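Local coordinates for protein N-alpha-acetyltransferase 30 (Saccharomyces cerevisiae, PDB 6YGA) that catalyses, as the catalytic subunit of the NatC complex, transfer of acetyl from acetyl-CoA to the N-terminal methionine of proteins such as the L-A virus GAG protein, at residues 24-29 against 83-88; 117-120 against 126-129. One frame throughout, in Å; residues are numbered along the deposited sequence.

Contact 1: residues 24-29 against 83-88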
loop_
_atom_site.group_PDB
_atom_site.type_symbol
_atom_site.label_atom_id
_atom_site.label_comp_id
_atom_site.label_asym_id
_atom_site.label_seq_id
_atom_site.Cartn_x
_atom_site.Cartn_y
_atom_site.Cartn_z
ATOM N N ASP A 24 9.426 -14.360 -20.586
ATOM C CA ASP A 24 8.565 -15.248 -19.806
ATOM C C ASP A 24 9.354 -16.083 -18.805
ATOM O O ASP A 24 8.824 -16.432 -17.744
ATOM C CB ASP A 24 7.766 -16.166 -20.733
ATOM C CG ASP A 24 6.590 -15.464 -21.379
ATOM O OD1 ASP A 24 6.157 -14.416 -20.852
ATOM O OD2 ASP A 24 6.092 -15.964 -22.407
ATOM N N ALA A 25 10.607 -16.416 -19.116
ATOM C CA ALA A 25 11.403 -17.227 -18.200
ATOM C C ALA A 25 11.631 -16.513 -16.871
ATOM O O ALA A 25 11.630 -17.149 -15.810
ATOM C CB ALA A 25 12.739 -17.586 -18.849
ATOM N N ASP A 26 11.832 -15.193 -16.907
ATOM C CA ASP A 26 12.123 -14.446 -15.686
ATOM C C ASP A 26 10.877 -14.176 -14.854
ATOM O O ASP A 26 10.967 -14.096 -13.624
ATOM C CB ASP A 26 12.805 -13.116 -16.022
ATOM C CG ASP A 26 14.250 -13.285 -16.448
ATOM O OD1 ASP A 26 14.658 -14.421 -16.777
ATOM O OD2 ASP A 26 14.984 -12.274 -16.448
ATOM N N LEU A 27 9.718 -14.043 -15.491
ATOM C CA LEU A 27 8.514 -13.612 -14.794
ATOM C C LEU A 27 7.941 -14.721 -13.922
ATOM O O LEU A 27 7.838 -15.875 -14.345
ATOM C CB LEU A 27 7.454 -13.164 -15.797
ATOM C CG LEU A 27 7.824 -12.029 -16.750
ATOM C CD1 LEU A 27 6.612 -11.621 -17.567
ATOM C CD2 LEU A 27 8.406 -10.841 -15.995
ATOM N N SER A 28 7.557 -14.355 -12.697
ATOM C CA SER A 28 6.721 -15.238 -11.894
ATOM C C SER A 28 5.318 -15.337 -12.482
ATOM O O SER A 28 4.716 -16.417 -12.499
ATOM C CB SER A 28 6.673 -14.736 -10.451
ATOM O OG SER A 28 7.936 -14.858 -9.818
ATOM N N GLU A 29 4.782 -14.221 -12.970
ATOM C CA GLU A 29 3.489 -14.186 -13.629
ATOM C C GLU A 29 3.668 -13.684 -15.056
ATOM O O GLU A 29 4.284 -12.628 -15.264
ATOM C CB GLU A 29 2.499 -13.293 -12.861
ATOM C CG GLU A 29 1.911 -13.976 -11.637
ATOM C CD GLU A 29 1.784 -13.051 -10.450
ATOM O OE1 GLU A 29 1.673 -11.824 -10.658
ATOM O OE2 GLU A 29 1.807 -13.556 -9.308
HETATM N N MSE A 83 9.753 -4.130 -19.926
HETATM C CA MSE A 83 10.433 -5.395 -19.662
HETATM C C MSE A 83 11.933 -5.354 -19.957
HETATM O O MSE A 83 12.386 -4.685 -20.886
HETATM C CB MSE A 83 9.793 -6.524 -20.474
HETATM C CG MSE A 83 8.371 -6.857 -20.064
HETATM SE SE MSE A 83 7.015 -5.939 -21.126
HETATM C CE MSE A 83 7.079 -7.061 -22.724
ATOM N N LEU A 84 12.694 -6.090 -19.149
ATOM C CA LEU A 84 14.135 -6.228 -19.325
ATOM C C LEU A 84 14.521 -7.644 -18.935
ATOM O O LEU A 84 14.346 -8.038 -17.779
ATOM C CB LEU A 84 14.904 -5.209 -18.479
ATOM C CG LEU A 84 16.429 -5.223 -18.631
ATOM C CD1 LEU A 84 16.832 -4.878 -20.061
ATOM C CD2 LEU A 84 17.071 -4.266 -17.640
ATOM N N ALA A 85 15.039 -8.404 -19.894
ATOM C CA ALA A 85 15.428 -9.787 -19.660
ATOM C C ALA A 85 16.778 -10.048 -20.310
ATOM O O ALA A 85 17.054 -9.556 -21.407
ATOM C CB ALA A 85 14.377 -10.765 -20.203
ATOM N N VAL A 86 17.620 -10.807 -19.614
ATOM C CA VAL A 86 18.916 -11.245 -20.121
ATOM C C VAL A 86 19.045 -12.731 -19.827
ATOM O O VAL A 86 18.741 -13.173 -18.713
ATOM C CB VAL A 86 20.083 -10.459 -19.489
ATOM C CG1 VAL A 86 21.415 -11.138 -19.788
ATOM C CG2 VAL A 86 20.094 -9.022 -19.992
ATOM N N GLU A 87 19.479 -13.500 -20.823
ATOM C CA GLU A 87 19.578 -14.946 -20.673
ATOM C C GLU A 87 20.547 -15.307 -19.552
ATOM O O GLU A 87 21.546 -14.624 -19.316
ATOM C CB GLU A 87 20.023 -15.579 -21.990
ATOM C CG GLU A 87 19.727 -17.061 -22.096
ATOM C CD GLU A 87 19.686 -17.537 -23.533
ATOM O OE1 GLU A 87 19.469 -16.695 -24.428
ATOM O OE2 GLU A 87 19.873 -18.750 -23.768
ATOM N N SER A 88 20.238 -16.406 -18.857
ATOM C CA SER A 88 20.971 -16.757 -17.643
ATOM C C SER A 88 22.455 -16.975 -17.918
ATOM O O SER A 88 23.306 -16.615 -17.096
ATOM C CB SER A 88 20.353 -18.004 -17.009
ATOM O OG SER A 88 20.958 -18.304 -15.764
#
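Asp-26 meets Ala-85 where segment 24-29, on helix 13-26, passes over strand 76-86, a small example of how a GNAT fold lays helices on its sheet. One carboxylate oxygen does the touching: OD2 of Asp-26 stands 4.1 Å from CB of Ala-85 and equally close to its CA. CG of Asp-26 lies beside its own backbone N and anti to the carbonyl carbon (chi1 -74°), which carries the carboxylate across to the strand. There OD2 of Asp-26 comes 4.4 Å from N of Val-86, too far for a hydrogen bond, and no polar bond joins the two segments. The other oxygen, OD1, makes a long, weak ion pair with Arg-91, whose NE in turn gives a weak hydrogen bond to the carbonyl of Val-86; the arginine thus bridges the two segments indirectly. Ala-85 and Met-83, a selenomethionine, both direct their CB toward the helix side, and both touch Ile-23, one turn back on helix 13-26. Met-83 also packs on Tyr-36 and Phe-39 of helix 33-40, while the backbone of strand 76-86 pairs with the antiparallel strand 61-72, at Cys-64 and Val-66.

Contact 2: residues 117-120 against 126-129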
loop_
_atom_site.group_PDB
_atom_site.type_symbol
_atom_site.label_atom_id
_atom_site.label_comp_id
_atom_site.label_asym_id
_atom_site.label_seq_id
_atom_site.Cartn_x
_atom_site.Cartn_y
_atom_site.Cartn_z
ATOM N N LEU A 117 10.050 3.580 -14.517
ATOM C CA LEU A 117 9.974 2.133 -14.393
ATOM C C LEU A 117 9.592 1.786 -12.963
ATOM O O LEU A 117 9.715 2.605 -12.048
ATOM C CB LEU A 117 11.299 1.457 -14.779
ATOM C CG LEU A 117 12.498 1.687 -13.851
ATOM C CD1 LEU A 117 12.688 0.522 -12.888
ATOM C CD2 LEU A 117 13.772 1.942 -14.644
ATOM N N GLU A 118 9.117 0.559 -12.783
ATOM C CA GLU A 118 8.860 -0.004 -11.468
ATOM C C GLU A 118 9.778 -1.196 -11.259
ATOM O O GLU A 118 10.080 -1.930 -12.206
ATOM C CB GLU A 118 7.397 -0.436 -11.311
ATOM C CG GLU A 118 6.388 0.673 -11.546
ATOM C CD GLU A 118 5.690 0.559 -12.884
ATOM O OE1 GLU A 118 6.014 -0.375 -13.650
ATOM O OE2 GLU A 118 4.812 1.401 -13.167
ATOM N N THR A 119 10.223 -1.382 -10.021
ATOM C CA THR A 119 11.100 -2.491 -9.692
ATOM C C THR A 119 10.869 -2.883 -8.239
ATOM O O THR A 119 10.298 -2.123 -7.452
ATOM C CB THR A 119 12.575 -2.138 -9.941
ATOM O OG1 THR A 119 13.375 -3.324 -9.876
ATOM C CG2 THR A 119 13.071 -1.153 -8.906
ATOM N N GLU A 120 11.304 -4.093 -7.902
ATOM C CA GLU A 120 11.170 -4.583 -6.539
ATOM C C GLU A 120 12.138 -3.853 -5.619
ATOM O O GLU A 120 13.275 -3.558 -5.997
ATOM C CB GLU A 120 11.440 -6.088 -6.486
ATOM C CG GLU A 120 10.576 -6.928 -7.422
ATOM C CD GLU A 120 11.173 -7.089 -8.814
ATOM O OE1 GLU A 120 12.058 -6.291 -9.192
ATOM O OE2 GLU A 120 10.759 -8.024 -9.533
ATOM N N ALA A 126 18.837 -4.562 -9.789
ATOM C CA ALA A 126 18.115 -3.614 -10.632
ATOM C C ALA A 126 18.229 -2.195 -10.090
ATOM O O ALA A 126 18.424 -1.245 -10.858
ATOM C CB ALA A 126 16.649 -4.025 -10.753
ATOM N N LEU A 127 18.107 -2.033 -8.769
ATOM C CA LEU A 127 18.243 -0.709 -8.166
ATOM C C LEU A 127 19.629 -0.134 -8.411
ATOM O O LEU A 127 19.771 1.055 -8.719
ATOM C CB LEU A 127 17.954 -0.776 -6.665
ATOM C CG LEU A 127 16.503 -1.012 -6.239
ATOM C CD1 LEU A 127 16.388 -1.141 -4.724
ATOM C CD2 LEU A 127 15.626 0.116 -6.747
ATOM N N ASN A 128 20.667 -0.963 -8.277
ATOM C CA ASN A 128 22.026 -0.481 -8.495
ATOM C C ASN A 128 22.237 -0.069 -9.948
ATOM O O ASN A 128 22.914 0.927 -10.227
ATOM C CB ASN A 128 23.029 -1.556 -8.077
ATOM C CG ASN A 128 24.462 -1.068 -8.123
ATOM O OD1 ASN A 128 24.986 -0.547 -7.137
ATOM N ND2 ASN A 128 25.110 -1.245 -9.268
ATOM N N LEU A 129 21.651 -0.812 -10.887
ATOM C CA LEU A 129 21.817 -0.492 -12.302
ATOM C C LEU A 129 21.135 0.826 -12.656
ATOM O O LEU A 129 21.723 1.681 -13.331
ATOM C CB LEU A 129 21.276 -1.643 -13.154
ATOM C CG LEU A 129 20.964 -1.466 -14.642
ATOM C CD1 LEU A 129 22.095 -0.789 -15.395
ATOM C CD2 LEU A 129 20.671 -2.828 -15.251
#
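Ala-126 opens the helical side of this contact by setting its methyl against the hydroxyl of Thr-119, CB to OG1 3.5 Å. The CA atoms of Thr-119 and Ala-126, 7.2 Å apart, are the closest CA pair between the segments. Rotation about the first side-chain bond of Thr-119 (chi1 -168°) turns the hydroxyl away from the residue's own N and places CG2 between N and the carbonyl carbon, giving each branch a different partner on the helix. The backbone N of Ala-126 is bound by OD1 of Asn-123, just before the helix. Leu-127 comes next and takes the other branch: its CD2 lies 3.6 Å from CG2 of Thr-119, the two side chains meeting at a slant. CG and CD1 of Leu-127 face the end of the strand instead, CG standing 4.1 Å from the backbone O of Glu-120. Beyond the segments, Leu-127 also rests on Phe-152 and Leu-154 of strand 151-157, the antiparallel neighbour of strand 114-120, and Leu-129 packs on Ala-96 and Lys-97 of helix 95-109.

Chemically, methyls and one methine of the helix meet a hydroxyl, a methyl and a carbonyl oxygen of the strand, with no hydrogen bond across. Polar bonding runs within the strand and out to Asn-123: OG1 of Thr-119 gives a weak hydrogen bond of 3.3 Å to OE1 of Glu-120, and that same oxygen accepts a hydrogen bond from ND2 of Asn-123. By linking OE1 of Glu-120 to N of Ala-126, Asn-123 supplies the polar tie that the contact itself lacks.

How the contacts relate
Contacts 1 and 2 illustrate how one mixed sheet can carry separate helices on its two sides, helix 13-26 covering one face and helix 124-131 the opposite one. Their centres lie 14 Å apart and their nearest atoms about 5 Å, so they do not touch, yet strands 76-86 and 114-120 are parallel neighbours in the sheet. Along the chain they follow in series: contact 1 brings helix 13-26 back to strand 76-86 across 53 intervening residues, whereas contact 2 spans only five, from strand 114-120 to helix 124-131. Helix 95-109 connects the two strands. In GNAT enzymes acetyl-CoA binds where these two central strands splay apart; the contacts lie on the strands flanking that splay.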